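PDB 2GKO: microbial serine proteinases; subtilisin from Bacillus subtilis, which cleaves peptide bonds in proteins as a cold-adapted (psychrophilic) serine endopeptidase of the subtilisin family. Local coordinates for residues 186-191 against 249-254; 134-139 against 161-166; 229-234 against 244-249. All blocks are in the same frame, centred on the assembly; numbering follows the deposited sequence.

Interaction 1 of 3, residues 186-191 against 249-254; sequences VAVAAL and SMASPH. With PMS (phenylmethanesulfonic acid), chain G.
Val188 and Ala190 of strand 186-191 lie against Ala251 and Ser252 of helix 249-254, the two short axes passing 6.9 Å apart with 116° between their N-to-C directions. The contact is carried by methyl groups. Ala251 CB is the central contact atom: it sits 3.4 Å from Ala189 O, over the strand backbone, and is flanked by Val188 CG1 at 3.7 Å and by Ala190 CB at 4.2 Å. Val188 reaches it because CG1 is anti to the backbone N (chi1 -175°), while its other methyl, CG2, comes near Ser252 CA. Ser252 turns its hydroxyl to Asn136 instead and meets the valine through its backbone. Within the helix, His254 ND1 donates a 2.8 Å bond to Met250 O, which lies close to the imidazole plane and so fixes the rotation of the ring. Just before Met250, Ser249 OG is covalently bound to the sulfur of phenylmethanesulfonic acid, and Met250 CE touches the inhibitor ring at C5, 3.7 Å away. All five touching residues are buried; consistent with the close approach of the axes, the central one is an alanine. This is the central helix of the subtilisin fold, laid across the main sheet with the nucleophilic serine in its first turn.

Interaction 2 of 3, residues 134-139 against 161-166; sequences VINMSL and LIIAAA. With PMS (phenylmethanesulfonic acid), chain G.
Val134 and Ile163 meet across two parallel strands, CG1 of the valine 3.7 Å from CG1 of the isoleucine, their branches slanting past each other on the face that also carries Leu161 and Asn136. The valine methyl fits the notch between that isoleucine atom and Leu161 O. The short axes are 4.6 Å apart and 20° from parallel, and four backbone bonds fix the register: Ile135 N to Leu161 O, Ile163 N to Ile135 O, Met137 N to Ile163 O and Ala165 N to Met137 O.

On the other face, Ile135, Ile162 and Met137 form a continuous ridge. Ile162 is the middle bump, lying alongside both neighbours: its CG1 is 4.1 Å from Ile135 CD1, and its CG2 receives the methionine methyl, Met137 CE, at 3.7 Å. Met137 gets there by a bend at chi3 (-78°), which folds CE back toward Ile162. Ile135 and Met137 of this ridge pack on Ile115, Ile119 and Ala122 of helix 112-129. With helix 146-157 joining the two strands, this is a beta-alpha-beta crossover of the subtilisin core.

Beyond Ile162 the relief drops to Ala164, whose CB stands 3.4 Å from Met137 O. Where the strands end, Ser138 forms the centre of an inverse gamma turn, and the methyl of Ala165 faces the turn, with CB 4.1 Å from Leu139 N. A water donates to both Leu139 O and Ala165 O, bridging the diverging chains. Ala165 CB also comes to 3.9 Å from inhibitor atom O2S in the pocket.

Interaction 3 of 3, residues 229-234 against 244-249; sequences PGAAVY and TISGTS. With PMS (phenylmethanesulfonic acid), chain G.
Ser246 OG accepts the backbone N-H of Ala232 at 2.8 Å in a nearly straight bond (169°), joining the loop residues just before strand 233-236 and just after strand 242-245. The hydroxyl gets there because OG stands anti to the carbonyl carbon of Ser246, beside its own backbone N (chi1 -58°). An alanine here would keep CB near Ala231 CA but is likely to leave the Ala232 N-H without this acceptor and the two chains less firmly joined there. Two backbone bonds join Val233 and Ile245, an antiparallel hydrogen-bonded pair. At the next, non-hydrogen-bonded pair, Thr244 crosses Tyr234 at about a right angle and sets OG1 at the ring edge, 3.5 Å from CD1. Its other branch, CG2, covers the carbonyl carbon of Ala232. The tyrosine hydroxyl is bonded farther off, to Ser3 N. Ile245 holds CG1 between backbone N and carbonyl carbon (chi1 52°), and the extended chain beyond carries CD1 to the inhibitor ring, 3.6 Å from C4. Gly247 N donates to Gly230 O at 2.8 Å, and Gly247 CA lies 3.8 Å from inhibitor atom O1S. Ser249 N in turn donates to O1S. The arrangement is a beta hairpin running into the active-site helix of a subtilisin, with Ile245 of its second strand, and Gly247 two residues on, lining the pocket around the nucleophilic serine.

In the fold
Along the chain, interaction 2 closes before interaction 1 opens, and interaction 3 is nested inside the loop that interaction 1 closes. Strands 161-165 and 186-192 are neighbours in the main sheet: interaction 2 is part of that sheet, and interaction 1, centred about 8 Å away, sets the helix against its next strand. Interactions 1 and 3, about 9 Å apart, share Ser249 and helix 248-265, and Leu191 O accepts from both Gly230 N and Ala231 N. Interactions 2 and 3 are about 15 Å apart between centres, yet Ser138 OG bonds Ser249 O. All three touch the inhibitor, so sheet, helix and hairpin converge on a single pocket, with Ser249 covalently bound to the inhibitor.

Interaction 1 of 3, residues 186-191 against 249-254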
ATOM      1  N   VAL A 186      -6.219   6.639   0.490  1.00 10.91           N
ATOM      2  CA  VAL A 186      -6.525   5.938  -0.739  1.00 11.39           C
ATOM      3  C   VAL A 186      -6.796   4.477  -0.404  1.00 11.08           C
ATOM      4  O   VAL A 186      -5.865   3.731  -0.074  1.00 10.15           O
ATOM      5  CB  VAL A 186      -5.349   6.046  -1.737  1.00 11.07           C
ATOM      6  CG1 VAL A 186      -5.579   5.197  -2.970  1.00 10.60           C
ATOM      7  CG2 VAL A 186      -5.093   7.475  -2.112  1.00 11.33           C
ATOM      8  N   ALA A 187      -8.056   4.064  -0.496  1.00 10.99           N
ATOM      9  CA  ALA A 187      -8.427   2.686  -0.218  1.00 10.87           C
ATOM     10  C   ALA A 187      -8.187   1.847  -1.451  1.00 10.27           C
ATOM     11  O   ALA A 187      -8.747   2.121  -2.506  1.00 10.24           O
ATOM     12  CB  ALA A 187      -9.878   2.577   0.195  1.00 11.47           C
ATOM     13  N   VAL A 188      -7.397   0.789  -1.301  1.00 10.02           N
ATOM     14  CA  VAL A 188      -7.014  -0.078  -2.385  1.00  9.66           C
ATOM     15  C   VAL A 188      -7.680  -1.462  -2.287  1.00  9.89           C
ATOM     16  O   VAL A 188      -7.526  -2.198  -1.286  1.00  9.93           O
ATOM     17  CB  VAL A 188      -5.488  -0.252  -2.416  1.00  9.58           C
ATOM     18  CG1 VAL A 188      -5.074  -1.085  -3.665  1.00  9.33           C
ATOM     19  CG2 VAL A 188      -4.807   1.091  -2.423  1.00 10.62           C
ATOM     20  N   ALA A 189      -8.442  -1.809  -3.321  1.00  9.09           N
ATOM     21  CA  ALA A 189      -9.053  -3.136  -3.466  1.00  8.79           C
ATOM     22  C   ALA A 189      -8.065  -4.134  -4.033  1.00  8.97           C
ATOM     23  O   ALA A 189      -7.099  -3.752  -4.716  1.00  9.55           O
ATOM     24  CB  ALA A 189     -10.265  -3.069  -4.376  1.00  9.51           C
ATOM     25  N   ALA A 190      -8.328  -5.417  -3.785  1.00  9.67           N
ATOM     26  CA  ALA A 190      -7.440  -6.500  -4.211  1.00  9.75           C
ATOM     27  C   ALA A 190      -7.969  -7.157  -5.446  1.00 10.10           C
ATOM     28  O   ALA A 190      -9.101  -7.627  -5.477  1.00 10.38           O
ATOM     29  CB  ALA A 190      -7.287  -7.556  -3.144  1.00  9.52           C
ATOM     30  N   LEU A 191      -7.096  -7.211  -6.431  1.00 10.05           N
ATOM     31  CA  LEU A 191      -7.290  -8.006  -7.636  1.00 10.68           C
ATOM     32  C   LEU A 191      -6.681  -9.391  -7.513  1.00 11.18           C
ATOM     33  O   LEU A 191      -5.678  -9.613  -6.817  1.00  9.74           O
ATOM     34  CB  LEU A 191      -6.655  -7.267  -8.817  1.00 10.55           C
ATOM     35  CG  LEU A 191      -7.183  -5.872  -9.103  1.00 10.86           C
ATOM     36  CD1 LEU A 191      -6.271  -5.203 -10.131  1.00 12.59           C
ATOM     37  CD2 LEU A 191      -8.613  -5.891  -9.601  1.00 12.05           C
ATOM     38  N   SER A 249      -4.153  -6.033   2.082  1.00  8.94           N
ATOM     39  CA  SER A 249      -2.824  -5.671   2.597  1.00  8.76           C
ATOM     40  C   SER A 249      -1.731  -5.812   1.561  1.00  8.74           C
ATOM     41  O   SER A 249      -0.713  -5.135   1.673  1.00  8.41           O
ATOM     42  CB  SER A 249      -2.438  -6.557   3.776  1.00  9.15           C
ATOM     43  OG  SER A 249      -3.097  -6.097   4.941  1.00 12.95           O
ATOM     44  N   MET A 250      -1.926  -6.739   0.616  1.00  8.52           N
ATOM     45  CA  MET A 250      -0.959  -7.003  -0.453  1.00  8.21           C
ATOM     46  C   MET A 250      -1.141  -6.028  -1.613  1.00  8.17           C
ATOM     47  O   MET A 250      -0.174  -5.672  -2.300  1.00  9.10           O
ATOM     48  CB  MET A 250      -1.115  -8.443  -0.965  1.00  7.86           C
ATOM     49  CG  MET A 250      -0.540  -9.538  -0.050  1.00  7.99           C
ATOM     50  SD  MET A 250      -1.265  -9.664   1.638  1.00  9.49           S
ATOM     51  CE  MET A 250      -0.024  -8.771   2.591  1.00  9.45           C
ATOM     52  N   ALA A 251      -2.371  -5.571  -1.803  1.00  8.22           N
ATOM     53  CA  ALA A 251      -2.720  -4.625  -2.873  1.00  9.00           C
ATOM     54  C   ALA A 251      -2.199  -3.244  -2.563  1.00  8.96           C
ATOM     55  O   ALA A 251      -1.661  -2.566  -3.430  1.00  9.13           O
ATOM     56  CB  ALA A 251      -4.240  -4.605  -3.073  1.00  9.32           C
ATOM     57  N   SER A 252      -2.404  -2.800  -1.329  1.00  8.35           N
ATOM     58  CA  SER A 252      -1.989  -1.488  -0.894  1.00  8.73           C
ATOM     59  C   SER A 252      -0.536  -1.158  -1.276  1.00  8.15           C
ATOM     60  O   SER A 252      -0.316  -0.110  -1.868  1.00  8.58           O
ATOM     61  CB  SER A 252      -2.252  -1.329   0.618  1.00  9.25           C
ATOM     62  OG  SER A 252      -2.020   0.012   1.050  1.00  9.58           O
ATOM     63  N   PRO A 253       0.446  -1.994  -0.944  1.00  7.21           N
ATOM     64  CA  PRO A 253       1.833  -1.651  -1.301  1.00  7.87           C
ATOM     65  C   PRO A 253       2.142  -1.640  -2.780  1.00  8.80           C
ATOM     66  O   PRO A 253       3.078  -0.966  -3.151  1.00  8.75           O
ATOM     67  CB  PRO A 253       2.658  -2.714  -0.599  1.00  8.10           C
ATOM     68  CG  PRO A 253       1.735  -3.845  -0.388  1.00  7.41           C
ATOM     69  CD  PRO A 253       0.410  -3.218  -0.130  1.00  6.49           C
ATOM     70  N   HIS A 254       1.398  -2.366  -3.600  1.00  9.31           N
ATOM     71  CA  HIS A 254       1.524  -2.195  -5.046  1.00  9.19           C
ATOM     72  C   HIS A 254       1.193  -0.757  -5.451  1.00  9.21           C
ATOM     73  O   HIS A 254       1.932  -0.114  -6.192  1.00  9.18           O
ATOM     74  CB  HIS A 254       0.607  -3.153  -5.773  1.00  9.51           C
ATOM     75  CG  HIS A 254       1.122  -4.551  -5.846  1.00  9.82           C
ATOM     76  ND1 HIS A 254       0.843  -5.497  -4.884  1.00  8.31           N
ATOM     77  CD2 HIS A 254       1.868  -5.186  -6.787  1.00 10.20           C
ATOM     78  CE1 HIS A 254       1.378  -6.652  -5.236  1.00  9.63           C
ATOM     79  NE2 HIS A 254       2.031  -6.480  -6.375  1.00  9.55           N
TER
HETATM   80  C   PMS G 601      -4.175  -7.482   6.706  1.00 23.35           C
HETATM   81  S   PMS G 601      -4.675  -6.559   5.395  1.00 22.24           S
HETATM   82  C1  PMS G 601      -3.296  -8.666   6.322  1.00 27.00           C
HETATM   83  C2  PMS G 601      -3.857  -9.913   6.054  1.00 29.18           C
HETATM   84  C3  PMS G 601      -3.045 -11.004   5.725  1.00 30.57           C
HETATM   85  C4  PMS G 601      -1.666 -10.847   5.709  1.00 30.81           C
HETATM   86  C5  PMS G 601      -1.092  -9.618   6.012  1.00 29.19           C
HETATM   87  C6  PMS G 601      -1.912  -8.537   6.325  1.00 28.95           C
HETATM   88  O2S PMS G 601      -5.631  -5.596   5.898  1.00 23.45           O
HETATM   89  O1S PMS G 601      -5.114  -7.510   4.378  1.00 17.47           O

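Interaction 2 of 3, residues 134-139 against 161-166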
ATOM      1  N   VAL A 134       5.119   8.622   1.283  1.00 10.67           N
ATOM      2  CA  VAL A 134       3.930   7.835   1.031  1.00 10.60           C
ATOM      3  C   VAL A 134       3.788   6.875   2.212  1.00 10.05           C
ATOM      4  O   VAL A 134       4.627   5.996   2.408  1.00 10.40           O
ATOM      5  CB  VAL A 134       4.045   6.996  -0.271  1.00 10.88           C
ATOM      6  CG1 VAL A 134       2.744   6.203  -0.512  1.00 10.28           C
ATOM      7  CG2 VAL A 134       4.361   7.882  -1.479  1.00 10.90           C
ATOM      8  N   ILE A 135       2.750   7.055   3.015  1.00 10.01           N
ATOM      9  CA  ILE A 135       2.409   6.074   4.025  1.00  9.10           C
ATOM     10  C   ILE A 135       1.650   4.920   3.389  1.00  9.05           C
ATOM     11  O   ILE A 135       0.711   5.133   2.634  1.00 10.15           O
ATOM     12  CB  ILE A 135       1.493   6.685   5.139  1.00  9.39           C
ATOM     13  CG1 ILE A 135       2.323   7.616   6.018  1.00  9.75           C
ATOM     14  CG2 ILE A 135       0.860   5.567   5.967  1.00  9.40           C
ATOM     15  CD1 ILE A 135       1.517   8.418   7.063  1.00  9.48           C
ATOM     16  N   ASN A 136       2.046   3.713   3.751  1.00  9.24           N
ATOM     17  CA  ASN A 136       1.264   2.524   3.488  1.00  8.22           C
ATOM     18  C   ASN A 136       0.736   1.927   4.796  1.00  8.56           C
ATOM     19  O   ASN A 136       1.524   1.562   5.664  1.00  8.40           O
ATOM     20  CB  ASN A 136       2.114   1.468   2.765  1.00  8.50           C
ATOM     21  CG  ASN A 136       1.289   0.266   2.380  1.00  6.82           C
ATOM     22  OD1 ASN A 136       0.682   0.246   1.297  1.00  8.85           O
ATOM     23  ND2 ASN A 136       1.174  -0.702   3.293  1.00  7.06           N
ATOM     24  N   MET A 137      -0.581   1.814   4.912  1.00  8.63           N
ATOM     25  CA  MET A 137      -1.231   1.132   6.038  1.00  8.88           C
ATOM     26  C   MET A 137      -2.013  -0.075   5.531  1.00  9.26           C
ATOM     27  O   MET A 137      -3.155   0.024   5.097  1.00  8.93           O
ATOM     28  CB  MET A 137      -2.127   2.073   6.849  1.00  8.62           C
ATOM     29  CG  MET A 137      -1.297   2.970   7.698  1.00  7.87           C
ATOM     30  SD  MET A 137      -2.254   3.951   8.828  1.00 11.49           S
ATOM     31  CE  MET A 137      -2.828   5.158   7.789  1.00  9.50           C
ATOM     32  N   SER A 138      -1.359  -1.219   5.588  1.00  9.84           N
ATOM     33  CA  SER A 138      -1.964  -2.484   5.229  1.00 10.07           C
ATOM     34  C   SER A 138      -2.628  -3.065   6.463  1.00 10.46           C
ATOM     35  O   SER A 138      -2.204  -4.075   7.028  1.00 10.29           O
ATOM     36  CB  SER A 138      -0.913  -3.414   4.630  1.00 10.04           C
ATOM     37  OG  SER A 138      -0.606  -3.020   3.317  1.00  8.91           O
ATOM     38  N   LEU A 139      -3.670  -2.366   6.905  1.00 11.26           N
ATOM     39  CA  LEU A 139      -4.340  -2.714   8.139  1.00 12.15           C
ATOM     40  C   LEU A 139      -5.711  -2.093   8.078  1.00 13.32           C
ATOM     41  O   LEU A 139      -5.972  -1.171   7.310  1.00 12.03           O
ATOM     42  CB  LEU A 139      -3.525  -2.246   9.350  1.00 12.52           C
ATOM     43  CG  LEU A 139      -3.182  -0.765   9.467  1.00 12.90           C
ATOM     44  CD1 LEU A 139      -4.326  -0.002  10.106  1.00 15.42           C
ATOM     45  CD2 LEU A 139      -1.889  -0.545  10.264  1.00 13.51           C
ATOM     46  N   LEU A 161       1.141  11.453   1.371  1.00 11.44           N
ATOM     47  CA  LEU A 161       0.159  10.636   0.672  1.00 11.51           C
ATOM     48  C   LEU A 161      -0.077   9.358   1.479  1.00 11.69           C
ATOM     49  O   LEU A 161       0.868   8.684   1.845  1.00 11.76           O
ATOM     50  CB  LEU A 161       0.633  10.282  -0.718  1.00 11.90           C
ATOM     51  CG  LEU A 161      -0.343   9.480  -1.578  1.00 12.90           C
ATOM     52  CD1 LEU A 161      -1.646  10.228  -1.816  1.00 12.36           C
ATOM     53  CD2 LEU A 161       0.306   9.169  -2.885  1.00 13.25           C
ATOM     54  N   ILE A 162      -1.333   9.055   1.772  1.00 10.88           N
ATOM     55  CA  ILE A 162      -1.679   7.886   2.585  1.00 11.36           C
ATOM     56  C   ILE A 162      -2.417   6.843   1.743  1.00 10.92           C
ATOM     57  O   ILE A 162      -3.466   7.119   1.195  1.00 11.04           O
ATOM     58  CB  ILE A 162      -2.525   8.283   3.804  1.00 11.26           C
ATOM     59  CG1 ILE A 162      -1.736   9.231   4.729  1.00 13.41           C
ATOM     60  CG2 ILE A 162      -2.942   7.046   4.563  1.00 11.06           C
ATOM     61  CD1 ILE A 162      -2.159  10.646   4.677  1.00 16.22           C
ATOM     62  N   ILE A 163      -1.838   5.657   1.650  1.00 10.05           N
ATOM     63  CA  ILE A 163      -2.418   4.521   0.935  1.00  9.29           C
ATOM     64  C   ILE A 163      -2.769   3.461   1.963  1.00  9.31           C
ATOM     65  O   ILE A 163      -1.988   3.210   2.869  1.00  9.23           O
ATOM     66  CB  ILE A 163      -1.414   3.926  -0.099  1.00  8.75           C
ATOM     67  CG1 ILE A 163      -0.744   5.020  -0.947  1.00 10.40           C
ATOM     68  CG2 ILE A 163      -2.096   2.847  -0.974  1.00  9.98           C
ATOM     69  CD1 ILE A 163      -1.676   5.825  -1.769  1.00 11.27           C
ATOM     70  N   ALA A 164      -3.943   2.853   1.836  1.00  9.20           N
ATOM     71  CA  ALA A 164      -4.382   1.834   2.781  1.00  8.38           C
ATOM     72  C   ALA A 164      -5.161   0.715   2.118  1.00  8.23           C
ATOM     73  O   ALA A 164      -5.825   0.904   1.116  1.00  9.04           O
ATOM     74  CB  ALA A 164      -5.244   2.469   3.860  1.00  8.77           C
ATOM     75  N   ALA A 165      -5.132  -0.438   2.759  1.00  8.51           N
ATOM     76  CA  ALA A 165      -5.963  -1.556   2.384  1.00  8.25           C
ATOM     77  C   ALA A 165      -7.449  -1.193   2.486  1.00  8.61           C
ATOM     78  O   ALA A 165      -7.876  -0.587   3.463  1.00  8.84           O
ATOM     79  CB  ALA A 165      -5.676  -2.709   3.301  1.00  7.63           C
ATOM     80  N   ALA A 166      -8.251  -1.653   1.536  1.00  8.56           N
ATOM     81  CA  ALA A 166      -9.703  -1.448   1.623  1.00  8.93           C
ATOM     82  C   ALA A 166     -10.315  -2.275   2.755  1.00  8.94           C
ATOM     83  O   ALA A 166     -11.271  -1.837   3.373  1.00  9.66           O
ATOM     84  CB  ALA A 166     -10.391  -1.768   0.291  1.00  9.46           C
TER
HETATM   85  C   PMS G 601      -4.175  -7.482   6.706  1.00 23.35           C
HETATM   86  S   PMS G 601      -4.675  -6.559   5.395  1.00 22.24           S
HETATM   87  C1  PMS G 601      -3.296  -8.666   6.322  1.00 27.00           C
HETATM   88  C2  PMS G 601      -3.857  -9.913   6.054  1.00 29.18           C
HETATM   89  C3  PMS G 601      -3.045 -11.004   5.725  1.00 30.57           C
HETATM   90  C4  PMS G 601      -1.666 -10.847   5.709  1.00 30.81           C
HETATM   91  C5  PMS G 601      -1.092  -9.618   6.012  1.00 29.19           C
HETATM   92  C6  PMS G 601      -1.912  -8.537   6.325  1.00 28.95           C
HETATM   93  O2S PMS G 601      -5.631  -5.596   5.898  1.00 23.45           O
HETATM   94  O1S PMS G 601      -5.114  -7.510   4.378  1.00 17.47           O
HETATM   95  O   HOH W   1      -8.054   0.092   5.943  1.00 11.02           O

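Interaction 3 of 3, residues 229-234 against 244-249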
ATOM      1  N   PRO A 229      -3.040  -5.671  -7.486  1.00 10.13           N
ATOM      2  CA  PRO A 229      -2.893  -7.101  -7.188  1.00 10.54           C
ATOM      3  C   PRO A 229      -2.809  -7.419  -5.692  1.00 10.85           C
ATOM      4  O   PRO A 229      -1.975  -6.841  -4.993  1.00 10.30           O
ATOM      5  CB  PRO A 229      -1.589  -7.463  -7.901  1.00 11.24           C
ATOM      6  CG  PRO A 229      -1.531  -6.502  -9.007  1.00 11.46           C
ATOM      7  CD  PRO A 229      -1.988  -5.207  -8.422  1.00 10.90           C
ATOM      8  N   GLY A 230      -3.658  -8.321  -5.223  1.00 10.61           N
ATOM      9  CA  GLY A 230      -3.683  -8.675  -3.809  1.00 10.48           C
ATOM     10  C   GLY A 230      -3.863 -10.130  -3.448  1.00 10.55           C
ATOM     11  O   GLY A 230      -3.676 -10.473  -2.279  1.00 10.71           O
ATOM     12  N   ALA A 231      -4.196 -10.989  -4.416  1.00  9.96           N
ATOM     13  CA  ALA A 231      -4.383 -12.408  -4.163  1.00  9.92           C
ATOM     14  C   ALA A 231      -3.162 -13.193  -4.646  1.00 10.14           C
ATOM     15  O   ALA A 231      -2.637 -12.931  -5.738  1.00 10.41           O
ATOM     16  CB  ALA A 231      -5.683 -12.925  -4.854  1.00 10.99           C
ATOM     17  N   ALA A 232      -2.711 -14.140  -3.837  1.00  9.66           N
ATOM     18  CA  ALA A 232      -1.586 -15.012  -4.158  1.00  9.68           C
ATOM     19  C   ALA A 232      -0.337 -14.238  -4.526  1.00 10.67           C
ATOM     20  O   ALA A 232       0.276 -14.491  -5.578  1.00 10.41           O
ATOM     21  CB  ALA A 232      -1.978 -15.971  -5.252  1.00  9.75           C
ATOM     22  N   VAL A 233       0.037 -13.298  -3.653  1.00  9.80           N
ATOM     23  CA  VAL A 233       1.174 -12.387  -3.867  1.00  9.03           C
ATOM     24  C   VAL A 233       2.421 -12.922  -3.155  1.00  9.55           C
ATOM     25  O   VAL A 233       2.444 -13.106  -1.937  1.00  8.64           O
ATOM     26  CB  VAL A 233       0.847 -10.966  -3.378  1.00  8.93           C
ATOM     27  CG1 VAL A 233       2.068 -10.056  -3.433  1.00  7.85           C
ATOM     28  CG2 VAL A 233      -0.283 -10.381  -4.188  1.00  8.70           C
ATOM     29  N   TYR A 234       3.456 -13.183  -3.949  1.00  9.13           N
ATOM     30  CA  TYR A 234       4.739 -13.668  -3.459  1.00  8.99           C
ATOM     31  C   TYR A 234       5.560 -12.437  -3.146  1.00  8.01           C
ATOM     32  O   TYR A 234       5.641 -11.510  -3.944  1.00  8.76           O
ATOM     33  CB  TYR A 234       5.438 -14.484  -4.570  1.00  8.65           C
ATOM     34  CG  TYR A 234       6.835 -14.986  -4.302  1.00  9.92           C
ATOM     35  CD1 TYR A 234       7.028 -16.222  -3.729  1.00 10.65           C
ATOM     36  CD2 TYR A 234       7.956 -14.238  -4.654  1.00 11.52           C
ATOM     37  CE1 TYR A 234       8.305 -16.728  -3.529  1.00 12.53           C
ATOM     38  CE2 TYR A 234       9.242 -14.720  -4.431  1.00 12.44           C
ATOM     39  CZ  TYR A 234       9.403 -15.967  -3.887  1.00 11.37           C
ATOM     40  OH  TYR A 234      10.667 -16.484  -3.653  1.00 14.18           O
ATOM     41  N   THR A 244       3.922 -16.430   0.146  1.00  9.09           N
ATOM     42  CA  THR A 244       2.812 -16.085  -0.706  1.00  9.03           C
ATOM     43  C   THR A 244       1.497 -16.023   0.056  1.00  8.90           C
ATOM     44  O   THR A 244       1.068 -17.021   0.608  1.00  8.32           O
ATOM     45  CB  THR A 244       2.667 -17.128  -1.802  1.00  9.88           C
ATOM     46  OG1 THR A 244       3.907 -17.227  -2.543  1.00 11.02           O
ATOM     47  CG2 THR A 244       1.608 -16.699  -2.818  1.00 11.48           C
ATOM     48  N   ILE A 245       0.882 -14.848   0.097  1.00  9.01           N
ATOM     49  CA  ILE A 245      -0.362 -14.622   0.830  1.00  8.26           C
ATOM     50  C   ILE A 245      -1.315 -13.721   0.046  1.00  7.96           C
ATOM     51  O   ILE A 245      -0.928 -13.104  -0.937  1.00  8.24           O
ATOM     52  CB  ILE A 245      -0.076 -14.015   2.242  1.00  7.32           C
ATOM     53  CG1 ILE A 245       0.830 -12.776   2.166  1.00  8.34           C
ATOM     54  CG2 ILE A 245       0.479 -15.078   3.164  1.00  7.06           C
ATOM     55  CD1 ILE A 245       0.943 -12.017   3.488  1.00  9.21           C
ATOM     56  N   SER A 246      -2.556 -13.622   0.520  1.00  8.17           N
ATOM     57  CA  SER A 246      -3.599 -12.830  -0.124  1.00  8.39           C
ATOM     58  C   SER A 246      -4.225 -11.861   0.862  1.00  8.78           C
ATOM     59  O   SER A 246      -4.503 -12.236   1.988  1.00 10.10           O
ATOM     60  CB  SER A 246      -4.729 -13.717  -0.623  1.00  9.16           C
ATOM     61  OG  SER A 246      -4.255 -14.687  -1.516  1.00 10.82           O
ATOM     62  N   GLY A 247      -4.511 -10.654   0.406  1.00  7.69           N
ATOM     63  CA  GLY A 247      -5.200  -9.666   1.216  1.00  8.32           C
ATOM     64  C   GLY A 247      -5.196  -8.324   0.545  1.00  8.19           C
ATOM     65  O   GLY A 247      -4.365  -8.059  -0.320  1.00  8.28           O
ATOM     66  N   THR A 248      -6.105  -7.445   0.939  1.00  8.42           N
ATOM     67  CA  THR A 248      -5.989  -6.058   0.467  1.00  8.44           C
ATOM     68  C   THR A 248      -4.707  -5.431   1.031  1.00  8.42           C
ATOM     69  O   THR A 248      -4.216  -4.460   0.497  1.00  8.34           O
ATOM     70  CB  THR A 248      -7.214  -5.198   0.825  1.00  8.65           C
ATOM     71  OG1 THR A 248      -7.516  -5.291   2.227  1.00  9.02           O
ATOM     72  CG2 THR A 248      -8.446  -5.670   0.060  1.00  9.21           C
ATOM     73  N   SER A 249      -4.153  -6.033   2.082  1.00  8.94           N
ATOM     74  CA  SER A 249      -2.824  -5.671   2.597  1.00  8.76           C
ATOM     75  C   SER A 249      -1.731  -5.812   1.561  1.00  8.74           C
ATOM     76  O   SER A 249      -0.713  -5.135   1.673  1.00  8.41           O
ATOM     77  CB  SER A 249      -2.438  -6.557   3.776  1.00  9.15           C
ATOM     78  OG  SER A 249      -3.097  -6.097   4.941  1.00 12.95           O
TER
HETATM   79  C   PMS G 601      -4.175  -7.482   6.706  1.00 23.35           C
HETATM   80  S   PMS G 601      -4.675  -6.559   5.395  1.00 22.24           S
HETATM   81  C1  PMS G 601      -3.296  -8.666   6.322  1.00 27.00           C
HETATM   82  C2  PMS G 601      -3.857  -9.913   6.054  1.00 29.18           C
HETATM   83  C3  PMS G 601      -3.045 -11.004   5.725  1.00 30.57           C
HETATM   84  C4  PMS G 601      -1.666 -10.847   5.709  1.00 30.81           C
HETATM   85  C5  PMS G 601      -1.092  -9.618   6.012  1.00 29.19           C
HETATM   86  C6  PMS G 601      -1.912  -8.537   6.325  1.00 28.95           C
HETATM   87  O2S PMS G 601      -5.631  -5.596   5.898  1.00 23.45           O
HETATM   88  O1S PMS G 601      -5.114  -7.510   4.378  1.00 17.47           O